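PDB 7LKK: aminofutalosine deaminase, which deaminates aminofutalosine in the menaquinone pathway of Helicobacter pylori and, as a metal-dependent hydrolase of the amidohydrolase family, probably also converts adenosine to inosine. Local coordinates for residues N113-I118 with H139-N144; L145-P150 with L182-L187; H270-H275 with K370-N375; G320-V325 with T365-K370. All coordinates share one frame; numbering follows the deposited sequence.

Contact 1: N113-I118 with H139-N144; sequences NCQGAI and HLIEVN
Ile118 holds CG1 beside its backbone N (chi1 -66°) and runs on extended through chi2 at 175°, which carries CD1 to CB and CA of Glu142, while Gln115, bent at chi2 (-55°), brings its amide against Ile141. This is packing on the outer layer of the amidohydrolase TIM barrel, where the first turn of helix 115-127 meets the loop that leads from strand 130-137 into helix 143-147. Ile118 CD1 rests 3.8 Å from Glu142 CB, and its CG2 branch reaches the same carbon at 4.0 Å, so the two methyls of the isoleucine share one methylene; the side chains cross at about a right angle. The carboxylate of Glu142 leads away from this apolar patch and finds its partner outside it, where OE2 is hydrogen-bonded to Ser137 OG. The glutamate side chain lies about 6 Å from that of the iron ligand His81, which places this loop near the metal site. At the start of the segment, Cys114 CB approaches Ile141 CG2 at 4.2 Å, an apolar touch. No hydrogen bond joins the two segments, and the small buried area of 182 Å² is made by apolar touches and a glutamine amide. That amide belongs to Gln115, whose side chain crosses that of Ile141 at roughly a right angle, with Gln115 OE1 3.4 Å from Ile141 CG2.

Contact 2: L145-P150 with L182-L187; sequences LLKESP and LEDQKL
An Asx turn shapes the loop between helix 166-180 and strand 187-193, at the N-terminal end of the TIM-barrel strands and away from the metal site, and presents it to the end of helix 143-147. Asp184 OD1 accepts from Lys186 N at 2.8 Å, the donor coming from above the carboxylate plane, which helps hold the carboxylate in place. Its other oxygen, OD2, faces Lys147 and forms a salt bridge with NZ at 3.4 Å. Lys147 is the main link across the contact. Its chain is bent at chi3 (58°), which turns the ammonium group to Leu182 O, where NZ donates a hydrogen bond of 2.9 Å. NZ is thus held by one hydrogen bond and a longer salt bridge. The aliphatic part of the same lysine is used as well: CG lies 3.7 Å from Leu187 CD2, the two side chains crossing at about a right angle. On the other flank Lys186 lays its CE 3.4 Å from Ser149 O, alongside the chain leaving the helix. That exit is itself tied back, because Leu146 O accepts from Ser149 N at 3.0 Å. Leu187 opens strand 187-193 and also packs on Ala153 and Val155 of the parallel strand 152-159. Leu145, on helix 143-147, meets helix 115-127, so the contact lies where helix 143-147, the barrel strands and the loop converge.

Contact 3: H270-H275 with K370-N375; sequences HTLFVH and KALALN. With EDO (1,2-ethanediol), chain H.
The imidazole of His270 meets helix 366-371 with its edge: Ala371 O and Lys370 O both lie at the rim near the ring plane, while Ala373 CB approaches obliquely. Outside the two segments, Phe295 meets this ring with the planes about 30° apart. NE2 donates to Ala371 O at 2.6 Å, a nearly straight bond (163°) whose acceptor sits in the ring plane, although the donor stands above the carbonyl plane. With CG anti to the backbone N (chi1 -179°), the ring extends from strand 269-275 to the end of the helix, where Ala373 closes a Schellman motif. Next to this bond Leu272 packs on the helix end, with CG 4.1 Å from Ala371 CB and CD2 3.8 Å from Leu372 CD1. The strand is one of the TIM barrel, and its last residue, His275, belongs to the inhibitor pocket, with NE2 bonded to the ligand hydroxyl. At the other end, His270 N donates to O1 of an ethanediol at 2.9 Å. Because NE2 acts as the donor, the His270 ring carries a proton there, and the bond ties a carbonyl of the helix's last turn to the barrel strand.

Contact 4: G320-V325 with T365-K370; sequences GLSVSV and TRHGAK. With EDO (1,2-ethanediol), chain G.
Strand 323-325 and helix 366-370 run almost perpendicular, the axes of these short segments approaching to 7.3 Å at an angle of 102°, and the backbones come nearest at Ser324 and Gly368, whose CA atoms are 5.3 Å apart. His367 makes the specific link. Its CG lies beside the backbone N and anti to the carbonyl carbon (chi1 -67°), which sends the ring to Val323 O. ND1 donates to that oxygen at 3.0 Å with an N-H...O angle of 160°; the carbonyl oxygen lies in the ring plane, while the nitrogen stands above the plane of the carbonyl. NE2, the ring's other nitrogen, is hydrogen-bonded to Glu29 OE1; with both nitrogens held, the ring's rotation is probably fixed. Over one face, toward the rim, sits the hydroxyl of Ser322. Its CB is 3.7 Å from His367 CE1, and OG shares a 2.8 Å hydrogen bond with O1 of an ethanediol over the same face. Ser324 touches the helix backbone instead: OG lies 3.2 Å from His367 C, and although it is close to Gly368 N the angle is poor for a hydrogen bond. Strand 323-325 pairs in parallel with strand 294-298 in the TIM barrel, Ser324 bonding to Leu296 and Thr298, while Val325 packs on helix 338-348 and Val323 on helix 313-318, with helix 366-371 crossing at Ser324, which also touches Ile297.

How the contacts relate
Contacts 1 and 2 share helix 143-147 and touch through Leu145, packed on Gln115 and Ile118, and through Val143, packed on Leu182 and Leu187. Contacts 3 and 4 share helix 366-371 and Lys370, with Leu374 N probably hydrogen-bonded to Ala369 O. The pairs do not touch, though contacts 2 and 3 come within about 7 Å at their nearest atoms. Contacts 1 and 4 are mostly buried; 2 and 3 are partly so. Chemistry follows place: contact 1 has apolar touches and a glutamine amide but no hydrogen bond, contact 2 uses a lysine near the surface, and contacts 3 and 4 each use a histidine to bind a backbone carbonyl, from strand to helix in one and helix to strand in the other.

Contact 1: N113-I118 with H139-N144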
loop_
_atom_site.group_PDB
_atom_site.type_symbol
_atom_site.label_atom_id
_atom_site.label_comp_id
_atom_site.label_asym_id
_atom_site.label_seq_id
_atom_site.Cartn_x
_atom_site.Cartn_y
_atom_site.Cartn_z
ATOM N N ASN A 113 10.421 -17.629 21.871
ATOM C CA ASN A 113 9.099 -18.182 21.577
ATOM C C ASN A 113 8.683 -17.832 20.144
ATOM O O ASN A 113 7.780 -17.032 19.887
ATOM C CB ASN A 113 8.074 -17.690 22.605
ATOM C CG ASN A 113 6.845 -18.576 22.679
ATOM O OD1 ASN A 113 6.748 -19.586 21.982
ATOM N ND2 ASN A 113 5.901 -18.204 23.535
ATOM N N CYS A 114 9.385 -18.475 19.211
ATOM C CA CYS A 114 9.399 -18.081 17.806
ATOM C C CYS A 114 8.491 -18.917 16.915
ATOM O O CYS A 114 8.055 -18.428 15.867
ATOM C CB CYS A 114 10.832 -18.168 17.262
ATOM S SG CYS A 114 11.271 -16.926 16.039
ATOM N N GLN A 115 8.195 -20.158 17.303
ATOM C CA GLN A 115 7.650 -21.125 16.353
ATOM C C GLN A 115 6.239 -20.757 15.906
ATOM O O GLN A 115 5.876 -20.975 14.743
ATOM C CB GLN A 115 7.677 -22.524 16.967
ATOM C CG GLN A 115 9.055 -22.952 17.456
ATOM C CD GLN A 115 10.119 -22.864 16.375
ATOM O OE1 GLN A 115 10.888 -21.902 16.319
ATOM N NE2 GLN A 115 10.170 -23.871 15.511
ATOM N N GLY A 116 5.428 -20.203 16.810
ATOM C CA GLY A 116 4.069 -19.838 16.442
ATOM C C GLY A 116 4.024 -18.810 15.327
ATOM O O GLY A 116 3.273 -18.955 14.359
ATOM N N ALA A 117 4.832 -17.756 15.450
ATOM C CA ALA A 117 4.866 -16.729 14.416
ATOM C C ALA A 117 5.471 -17.249 13.118
ATOM O O ALA A 117 5.080 -16.803 12.033
ATOM C CB ALA A 117 5.636 -15.509 14.917
ATOM N N ILE A 118 6.422 -18.184 13.202
ATOM C CA ILE A 118 7.050 -18.718 11.996
ATOM C C ILE A 118 6.060 -19.566 11.204
ATOM O O ILE A 118 6.015 -19.504 9.969
ATOM C CB ILE A 118 8.317 -19.515 12.358
ATOM C CG1 ILE A 118 9.381 -18.590 12.949
ATOM C CG2 ILE A 118 8.875 -20.224 11.133
ATOM C CD1 ILE A 118 10.614 -19.317 13.434
ATOM N N HIS A 139 20.404 -18.216 13.078
ATOM C CA HIS A 139 20.513 -19.287 14.060
ATOM C C HIS A 139 19.812 -20.574 13.645
ATOM O O HIS A 139 19.806 -21.530 14.430
ATOM C CB HIS A 139 19.955 -18.827 15.417
ATOM C CG HIS A 139 20.548 -17.545 15.916
ATOM N ND1 HIS A 139 21.858 -17.441 16.330
ATOM C CD2 HIS A 139 20.006 -16.313 16.072
ATOM C CE1 HIS A 139 22.099 -16.202 16.717
ATOM N NE2 HIS A 139 20.991 -15.496 16.570
ATOM N N LEU A 140 19.203 -20.618 12.457
ATOM C CA LEU A 140 18.537 -21.814 11.929
ATOM C C LEU A 140 17.328 -22.228 12.767
ATOM O O LEU A 140 16.946 -23.402 12.782
ATOM C CB LEU A 140 19.517 -22.986 11.796
ATOM C CG LEU A 140 20.817 -22.722 11.033
ATOM C CD1 LEU A 140 21.639 -23.998 10.922
ATOM C CD2 LEU A 140 20.532 -22.141 9.657
ATOM N N ILE A 141 16.705 -21.272 13.461
ATOM C CA ILE A 141 15.550 -21.588 14.295
ATOM C C ILE A 141 14.309 -21.866 13.450
ATOM O O ILE A 141 13.402 -22.581 13.895
ATOM C CB ILE A 141 15.319 -20.450 15.310
ATOM C CG1 ILE A 141 16.504 -20.359 16.273
ATOM C CG2 ILE A 141 14.039 -20.655 16.108
ATOM C CD1 ILE A 141 16.423 -19.196 17.235
ATOM N N GLU A 142 14.260 -21.355 12.223
ATOM C CA GLU A 142 13.110 -21.551 11.350
ATOM C C GLU A 142 13.256 -22.747 10.419
ATOM O O GLU A 142 12.292 -23.089 9.727
ATOM C CB GLU A 142 12.867 -20.292 10.511
ATOM C CG GLU A 142 13.840 -20.135 9.353
ATOM C CD GLU A 142 15.102 -19.398 9.749
ATOM O OE1 GLU A 142 15.252 -18.223 9.354
ATOM O OE2 GLU A 142 15.942 -19.991 10.460
ATOM N N VAL A 143 14.430 -23.385 10.383
ATOM C CA VAL A 143 14.707 -24.402 9.370
ATOM C C VAL A 143 13.784 -25.606 9.532
ATOM O O VAL A 143 13.278 -26.153 8.545
ATOM C CB VAL A 143 16.190 -24.816 9.423
ATOM C CG1 VAL A 143 16.455 -25.982 8.481
ATOM C CG2 VAL A 143 17.079 -23.635 9.069
ATOM N N ASN A 144 13.564 -26.048 10.774
ATOM C CA ASN A 144 12.755 -27.244 11.008
ATOM C C ASN A 144 11.351 -27.087 10.437
ATOM O O ASN A 144 10.851 -27.972 9.732
ATOM C CB ASN A 144 12.699 -27.552 12.503
ATOM C CG ASN A 144 13.964 -28.222 13.006
ATOM O OD1 ASN A 144 14.779 -28.704 12.218
ATOM N ND2 ASN A 144 14.136 -28.253 14.323
#

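Contact 2: L145-P150 with L182-L187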
loop_
_atom_site.group_PDB
_atom_site.type_symbol
_atom_site.label_atom_id
_atom_site.label_comp_id
_atom_site.label_asym_id
_atom_site.label_seq_id
_atom_site.Cartn_x
_atom_site.Cartn_y
_atom_site.Cartn_z
ATOM N N LEU A 145 10.695 -25.965 10.738
ATOM C CA LEU A 145 9.347 -25.740 10.225
ATOM C C LEU A 145 9.346 -25.626 8.706
ATOM O O LEU A 145 8.430 -26.119 8.039
ATOM C CB LEU A 145 8.751 -24.488 10.867
ATOM C CG LEU A 145 8.424 -24.624 12.355
ATOM C CD1 LEU A 145 7.974 -23.295 12.937
ATOM C CD2 LEU A 145 7.361 -25.692 12.567
ATOM N N LEU A 146 10.367 -24.976 8.142
ATOM C CA LEU A 146 10.487 -24.881 6.690
ATOM C C LEU A 146 10.568 -26.260 6.043
ATOM O O LEU A 146 9.922 -26.515 5.020
ATOM C CB LEU A 146 11.714 -24.047 6.317
ATOM C CG LEU A 146 11.574 -22.526 6.357
ATOM C CD1 LEU A 146 12.883 -21.860 5.959
ATOM C CD2 LEU A 146 10.439 -22.066 5.454
ATOM N N LYS A 147 11.378 -27.159 6.613
ATOM C CA LYS A 147 11.564 -28.474 6.004
ATOM C C LYS A 147 10.265 -29.270 5.922
ATOM O O LYS A 147 9.986 -29.898 4.893
ATOM C CB LYS A 147 12.623 -29.261 6.777
ATOM C CG LYS A 147 14.048 -28.805 6.511
ATOM C CD LYS A 147 15.053 -29.905 6.823
ATOM C CE LYS A 147 14.769 -31.153 6.002
ATOM N NZ LYS A 147 15.916 -32.101 6.008
ATOM N N GLU A 148 9.451 -29.262 6.979
ATOM C CA GLU A 148 8.183 -29.980 6.908
ATOM C C GLU A 148 7.061 -29.146 6.304
ATOM O O GLU A 148 5.903 -29.575 6.329
ATOM C CB GLU A 148 7.767 -30.547 8.271
ATOM C CG GLU A 148 8.176 -29.795 9.506
ATOM C CD GLU A 148 7.660 -30.490 10.756
ATOM O OE1 GLU A 148 6.432 -30.462 10.989
ATOM O OE2 GLU A 148 8.476 -31.092 11.485
ATOM N N SER A 149 7.370 -27.968 5.783
ATOM C CA SER A 149 6.424 -27.250 4.948
ATOM C C SER A 149 6.613 -27.664 3.496
ATOM O O SER A 149 7.666 -28.182 3.119
ATOM C CB SER A 149 6.625 -25.743 5.098
ATOM O OG SER A 149 7.698 -25.289 4.292
ATOM N N PRO A 150 5.597 -27.473 2.647
ATOM C CA PRO A 150 5.768 -27.776 1.218
ATOM C C PRO A 150 6.571 -26.735 0.455
ATOM O O PRO A 150 6.778 -26.904 -0.751
ATOM C CB PRO A 150 4.322 -27.839 0.703
ATOM C CG PRO A 150 3.551 -26.988 1.637
ATOM C CD PRO A 150 4.206 -27.127 2.983
ATOM N N LEU A 182 21.145 -30.913 6.314
ATOM C CA LEU A 182 19.695 -30.930 6.206
ATOM C C LEU A 182 19.206 -30.719 4.780
ATOM O O LEU A 182 17.993 -30.720 4.549
ATOM C CB LEU A 182 19.086 -29.864 7.125
ATOM C CG LEU A 182 19.339 -30.051 8.623
ATOM C CD1 LEU A 182 18.924 -28.810 9.402
ATOM C CD2 LEU A 182 18.617 -31.288 9.142
ATOM N N GLU A 183 20.116 -30.537 3.825
ATOM C CA GLU A 183 19.718 -30.311 2.442
ATOM C C GLU A 183 18.963 -31.515 1.890
ATOM O O GLU A 183 19.291 -32.666 2.184
ATOM C CB GLU A 183 20.949 -30.030 1.577
ATOM C CG GLU A 183 21.384 -28.575 1.551
ATOM C CD GLU A 183 22.513 -28.326 0.569
ATOM O OE1 GLU A 183 23.390 -29.204 0.439
ATOM O OE2 GLU A 183 22.524 -27.255 -0.075
ATOM N N ASP A 184 17.948 -31.236 1.081
ATOM C CA ASP A 184 17.230 -32.269 0.344
ATOM C C ASP A 184 16.700 -31.638 -0.940
ATOM O O ASP A 184 17.194 -30.597 -1.382
ATOM C CB ASP A 184 16.128 -32.899 1.220
ATOM C CG ASP A 184 15.161 -31.872 1.798
ATOM O OD1 ASP A 184 14.978 -30.788 1.202
ATOM O OD2 ASP A 184 14.569 -32.156 2.861
ATOM N N GLN A 185 15.693 -32.271 -1.543
ATOM C CA GLN A 185 15.133 -31.749 -2.784
ATOM C C GLN A 185 14.373 -30.444 -2.579
ATOM O O GLN A 185 14.116 -29.733 -3.556
ATOM C CB GLN A 185 14.214 -32.792 -3.421
ATOM C CG GLN A 185 14.956 -33.962 -4.037
ATOM C CD GLN A 185 14.075 -35.180 -4.209
ATOM O OE1 GLN A 185 12.965 -35.087 -4.735
ATOM N NE2 GLN A 185 14.563 -36.333 -3.768
ATOM N N LYS A 186 14.002 -30.120 -1.338
ATOM C CA LYS A 186 13.274 -28.899 -1.029
ATOM C C LYS A 186 14.096 -27.869 -0.266
ATOM O O LYS A 186 13.621 -26.743 -0.079
ATOM C CB LYS A 186 12.005 -29.218 -0.224
ATOM C CG LYS A 186 10.938 -29.959 -1.013
ATOM C CD LYS A 186 9.546 -29.571 -0.546
ATOM C CE LYS A 186 9.251 -30.136 0.834
ATOM N NZ LYS A 186 8.915 -31.584 0.774
ATOM N N LEU A 187 15.300 -28.217 0.186
ATOM C CA LEU A 187 16.119 -27.317 0.989
ATOM C C LEU A 187 17.498 -27.200 0.363
ATOM O O LEU A 187 18.214 -28.201 0.240
ATOM C CB LEU A 187 16.231 -27.807 2.435
ATOM C CG LEU A 187 17.025 -26.877 3.355
ATOM C CD1 LEU A 187 16.494 -25.462 3.241
ATOM C CD2 LEU A 187 16.986 -27.352 4.799
#

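Contact 3: H270-H275 with K370-N375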
loop_
_atom_site.group_PDB
_atom_site.type_symbol
_atom_site.label_atom_id
_atom_site.label_comp_id
_atom_site.label_asym_id
_atom_site.label_seq_id
_atom_site.Cartn_x
_atom_site.Cartn_y
_atom_site.Cartn_z
ATOM N N HIS A 270 27.644 -15.728 -7.703
ATOM C CA HIS A 270 26.187 -15.624 -7.793
ATOM C C HIS A 270 25.712 -15.033 -6.469
ATOM O O HIS A 270 25.490 -15.752 -5.494
ATOM C CB HIS A 270 25.567 -16.992 -8.073
ATOM C CG HIS A 270 24.074 -16.976 -8.203
ATOM N ND1 HIS A 270 23.418 -17.535 -9.280
ATOM C CD2 HIS A 270 23.108 -16.490 -7.388
ATOM C CE1 HIS A 270 22.114 -17.387 -9.126
ATOM N NE2 HIS A 270 21.899 -16.751 -7.988
ATOM N N THR A 271 25.550 -13.710 -6.433
ATOM C CA THR A 271 25.269 -12.996 -5.191
ATOM C C THR A 271 24.030 -12.125 -5.341
ATOM O O THR A 271 23.917 -11.356 -6.301
ATOM C CB THR A 271 26.462 -12.130 -4.768
ATOM O OG1 THR A 271 27.606 -12.962 -4.547
ATOM C CG2 THR A 271 26.146 -11.375 -3.484
ATOM N N LEU A 272 23.111 -12.243 -4.385
ATOM C CA LEU A 272 21.954 -11.364 -4.299
ATOM C C LEU A 272 22.327 -10.107 -3.522
ATOM O O LEU A 272 22.858 -10.192 -2.409
ATOM C CB LEU A 272 20.779 -12.067 -3.615
ATOM C CG LEU A 272 19.930 -13.078 -4.390
ATOM C CD1 LEU A 272 20.730 -14.316 -4.770
ATOM C CD2 LEU A 272 18.711 -13.468 -3.569
ATOM N N PHE A 273 22.053 -8.947 -4.111
ATOM C CA PHE A 273 22.264 -7.656 -3.466
ATOM C C PHE A 273 20.902 -7.064 -3.132
ATOM O O PHE A 273 20.103 -6.800 -4.036
ATOM C CB PHE A 273 23.058 -6.710 -4.368
ATOM C CG PHE A 273 24.531 -6.979 -4.378
ATOM C CD1 PHE A 273 25.057 -7.991 -5.163
ATOM C CD2 PHE A 273 25.392 -6.221 -3.601
ATOM C CE1 PHE A 273 26.414 -8.242 -5.174
ATOM C CE2 PHE A 273 26.752 -6.469 -3.610
ATOM C CZ PHE A 273 27.262 -7.480 -4.396
ATOM N N VAL A 274 20.637 -6.872 -1.839
ATOM C CA VAL A 274 19.323 -6.472 -1.345
ATOM C C VAL A 274 19.317 -4.979 -1.047
ATOM O O VAL A 274 20.306 -4.432 -0.536
ATOM C CB VAL A 274 18.938 -7.289 -0.095
ATOM C CG1 VAL A 274 17.518 -6.969 0.344
ATOM C CG2 VAL A 274 19.094 -8.778 -0.369
ATOM N N HIS A 275 18.194 -4.324 -1.376
ATOM C CA HIS A 275 17.891 -2.917 -1.099
ATOM C C HIS A 275 18.525 -1.990 -2.133
ATOM O O HIS A 275 17.890 -1.673 -3.144
ATOM C CB HIS A 275 18.306 -2.543 0.328
ATOM C CG HIS A 275 17.658 -3.391 1.379
ATOM N ND1 HIS A 275 16.291 -3.528 1.483
ATOM C CD2 HIS A 275 18.189 -4.163 2.357
ATOM C CE1 HIS A 275 16.006 -4.338 2.488
ATOM N NE2 HIS A 275 17.140 -4.737 3.034
ATOM N N LYS A 370 15.439 -16.976 -10.963
ATOM C CA LYS A 370 16.817 -16.871 -11.431
ATOM C C LYS A 370 17.761 -16.495 -10.297
ATOM O O LYS A 370 18.889 -16.995 -10.228
ATOM C CB LYS A 370 16.908 -15.847 -12.561
ATOM C CG LYS A 370 16.421 -16.356 -13.912
ATOM C CD LYS A 370 16.899 -17.774 -14.193
ATOM C CE LYS A 370 15.740 -18.763 -14.229
ATOM N NZ LYS A 370 16.032 -19.927 -15.112
ATOM N N ALA A 371 17.315 -15.620 -9.395
ATOM C CA ALA A 371 18.161 -15.226 -8.276
ATOM C C ALA A 371 18.464 -16.410 -7.364
ATOM O O ALA A 371 19.587 -16.550 -6.871
ATOM C CB ALA A 371 17.498 -14.097 -7.487
ATOM N N LEU A 372 17.481 -17.268 -7.126
ATOM C CA LEU A 372 17.657 -18.410 -6.243
ATOM C C LEU A 372 18.129 -19.666 -6.978
ATOM O O LEU A 372 18.217 -20.731 -6.362
ATOM C CB LEU A 372 16.347 -18.689 -5.488
ATOM C CG LEU A 372 16.139 -17.968 -4.138
ATOM C CD1 LEU A 372 16.528 -16.488 -4.168
ATOM C CD2 LEU A 372 14.719 -18.129 -3.620
ATOM N N ALA A 373 18.396 -19.582 -8.288
ATOM C CA ALA A 373 18.841 -20.736 -9.086
ATOM C C ALA A 373 17.865 -21.903 -8.936
ATOM O O ALA A 373 18.252 -23.058 -8.713
ATOM C CB ALA A 373 20.262 -21.164 -8.718
ATOM N N LEU A 374 16.585 -21.576 -9.062
ATOM C CA LEU A 374 15.450 -22.482 -8.933
ATOM C C LEU A 374 14.879 -22.765 -10.314
ATOM O O LEU A 374 14.893 -21.878 -11.168
ATOM C CB LEU A 374 14.384 -21.754 -8.069
ATOM C CG LEU A 374 14.250 -21.975 -6.555
ATOM C CD1 LEU A 374 13.461 -23.183 -6.078
ATOM C CD2 LEU A 374 15.749 -22.195 -6.116
ATOM N N ASN A 375 14.346 -23.976 -10.545
ATOM C CA ASN A 375 13.832 -24.346 -11.881
ATOM C C ASN A 375 12.323 -24.103 -11.967
ATOM O O ASN A 375 11.520 -24.991 -12.264
ATOM C CB ASN A 375 14.167 -25.797 -12.231
ATOM C CG ASN A 375 13.780 -26.159 -13.648
ATOM O OD1 ASN A 375 13.882 -25.343 -14.556
ATOM N ND2 ASN A 375 13.356 -27.405 -13.846
HETATM C C1 EDO H . 29.994 -18.253 -5.742
HETATM O O1 EDO H . 28.648 -17.776 -5.847
HETATM C C2 EDO H . 30.005 -19.771 -5.869
HETATM O O2 EDO H . 29.442 -20.351 -4.687
#

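Contact 4: G320-V325 with T365-K370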
loop_
_atom_site.group_PDB
_atom_site.type_symbol
_atom_site.label_atom_id
_atom_site.label_comp_id
_atom_site.label_asym_id
_atom_site.label_seq_id
_atom_site.Cartn_x
_atom_site.Cartn_y
_atom_site.Cartn_z
ATOM N N GLY A 320 21.759 -1.594 -16.385
ATOM C CA GLY A 320 21.635 -2.865 -17.064
ATOM C C GLY A 320 21.240 -4.014 -16.169
ATOM O O GLY A 320 21.613 -5.159 -16.441
ATOM N N LEU A 321 20.495 -3.744 -15.103
ATOM C CA LEU A 321 20.084 -4.762 -14.151
ATOM C C LEU A 321 18.563 -4.820 -14.069
ATOM O O LEU A 321 17.850 -3.989 -14.636
ATOM C CB LEU A 321 20.691 -4.495 -12.767
ATOM C CG LEU A 321 22.200 -4.731 -12.683
ATOM C CD1 LEU A 321 22.774 -4.163 -11.390
ATOM C CD2 LEU A 321 22.506 -6.211 -12.809
ATOM N N SER A 322 18.076 -5.835 -13.363
ATOM C CA SER A 322 16.658 -6.042 -13.113
ATOM C C SER A 322 16.467 -6.351 -11.634
ATOM O O SER A 322 17.427 -6.608 -10.903
ATOM C CB SER A 322 16.101 -7.179 -13.979
ATOM O OG SER A 322 16.887 -8.350 -13.838
ATOM N N VAL A 323 15.214 -6.334 -11.185
ATOM C CA VAL A 323 14.927 -6.493 -9.764
ATOM C C VAL A 323 13.978 -7.662 -9.540
ATOM O O VAL A 323 13.151 -8.002 -10.393
ATOM C CB VAL A 323 14.338 -5.203 -9.148
ATOM C CG1 VAL A 323 15.319 -4.053 -9.283
ATOM C CG2 VAL A 323 13.004 -4.859 -9.801
ATOM N N SER A 324 14.130 -8.291 -8.379
ATOM C CA SER A 324 13.129 -9.168 -7.794
ATOM C C SER A 324 12.549 -8.489 -6.559
ATOM O O SER A 324 13.254 -7.784 -5.831
ATOM C CB SER A 324 13.724 -10.529 -7.416
ATOM O OG SER A 324 14.451 -11.093 -8.492
ATOM N N VAL A 325 11.258 -8.707 -6.324
ATOM C CA VAL A 325 10.530 -8.052 -5.242
ATOM C C VAL A 325 10.339 -9.041 -4.102
ATOM O O VAL A 325 9.853 -10.159 -4.315
ATOM C CB VAL A 325 9.176 -7.509 -5.730
ATOM C CG1 VAL A 325 8.464 -6.769 -4.598
ATOM C CG2 VAL A 325 9.375 -6.599 -6.929
ATOM N N THR A 365 8.244 -13.597 -9.914
ATOM C CA THR A 365 8.256 -14.931 -10.498
ATOM C C THR A 365 9.612 -15.254 -11.115
ATOM O O THR A 365 10.510 -15.744 -10.422
ATOM C CB THR A 365 7.142 -15.075 -11.542
ATOM O OG1 THR A 365 7.284 -14.068 -12.553
ATOM C CG2 THR A 365 5.770 -14.938 -10.884
ATOM N N ARG A 366 9.771 -14.967 -12.411
ATOM C CA ARG A 366 10.945 -15.436 -13.145
ATOM C C ARG A 366 12.243 -14.886 -12.564
ATOM O O ARG A 366 13.234 -15.619 -12.438
ATOM C CB ARG A 366 10.824 -15.053 -14.620
ATOM C CG ARG A 366 11.886 -15.670 -15.510
ATOM C CD ARG A 366 11.619 -15.379 -16.979
ATOM N NE ARG A 366 12.391 -16.262 -17.849
ATOM C CZ ARG A 366 13.642 -16.027 -18.232
ATOM N NH1 ARG A 366 14.269 -14.932 -17.823
ATOM N NH2 ARG A 366 14.267 -16.888 -19.021
ATOM N N HIS A 367 12.262 -13.601 -12.201
ATOM C CA HIS A 367 13.500 -12.992 -11.725
ATOM C C HIS A 367 13.934 -13.587 -10.392
ATOM O O HIS A 367 15.121 -13.864 -10.187
ATOM C CB HIS A 367 13.332 -11.474 -11.615
ATOM C CG HIS A 367 13.162 -10.791 -12.937
ATOM N ND1 HIS A 367 13.100 -9.420 -13.065
ATOM C CD2 HIS A 367 13.030 -11.291 -14.189
ATOM C CE1 HIS A 367 12.942 -9.105 -14.338
ATOM N NE2 HIS A 367 12.899 -10.223 -15.041
ATOM N N GLY A 368 12.989 -13.786 -9.470
ATOM C CA GLY A 368 13.329 -14.409 -8.202
ATOM C C GLY A 368 13.794 -15.843 -8.366
ATOM O O GLY A 368 14.686 -16.302 -7.648
ATOM N N ALA A 369 13.192 -16.569 -9.311
ATOM C CA ALA A 369 13.647 -17.925 -9.602
ATOM C C ALA A 369 15.089 -17.925 -10.090
ATOM O O ALA A 369 15.888 -18.778 -9.687
ATOM C CB ALA A 369 12.732 -18.577 -10.639
ATOM N N LYS A 370 15.439 -16.976 -10.963
ATOM C CA LYS A 370 16.817 -16.871 -11.431
ATOM C C LYS A 370 17.761 -16.495 -10.297
ATOM O O LYS A 370 18.889 -16.995 -10.228
ATOM C CB LYS A 370 16.908 -15.847 -12.561
ATOM C CG LYS A 370 16.421 -16.356 -13.912
ATOM C CD LYS A 370 16.899 -17.774 -14.193
ATOM C CE LYS A 370 15.740 -18.763 -14.229
ATOM N NZ LYS A 370 16.032 -19.927 -15.112
HETATM C C1 EDO G . 16.217 -11.359 -16.203
HETATM O O1 EDO G . 16.572 -9.980 -16.048
HETATM C C2 EDO G . 17.363 -12.108 -16.874
HETATM O O2 EDO G . 17.636 -11.521 -18.150
#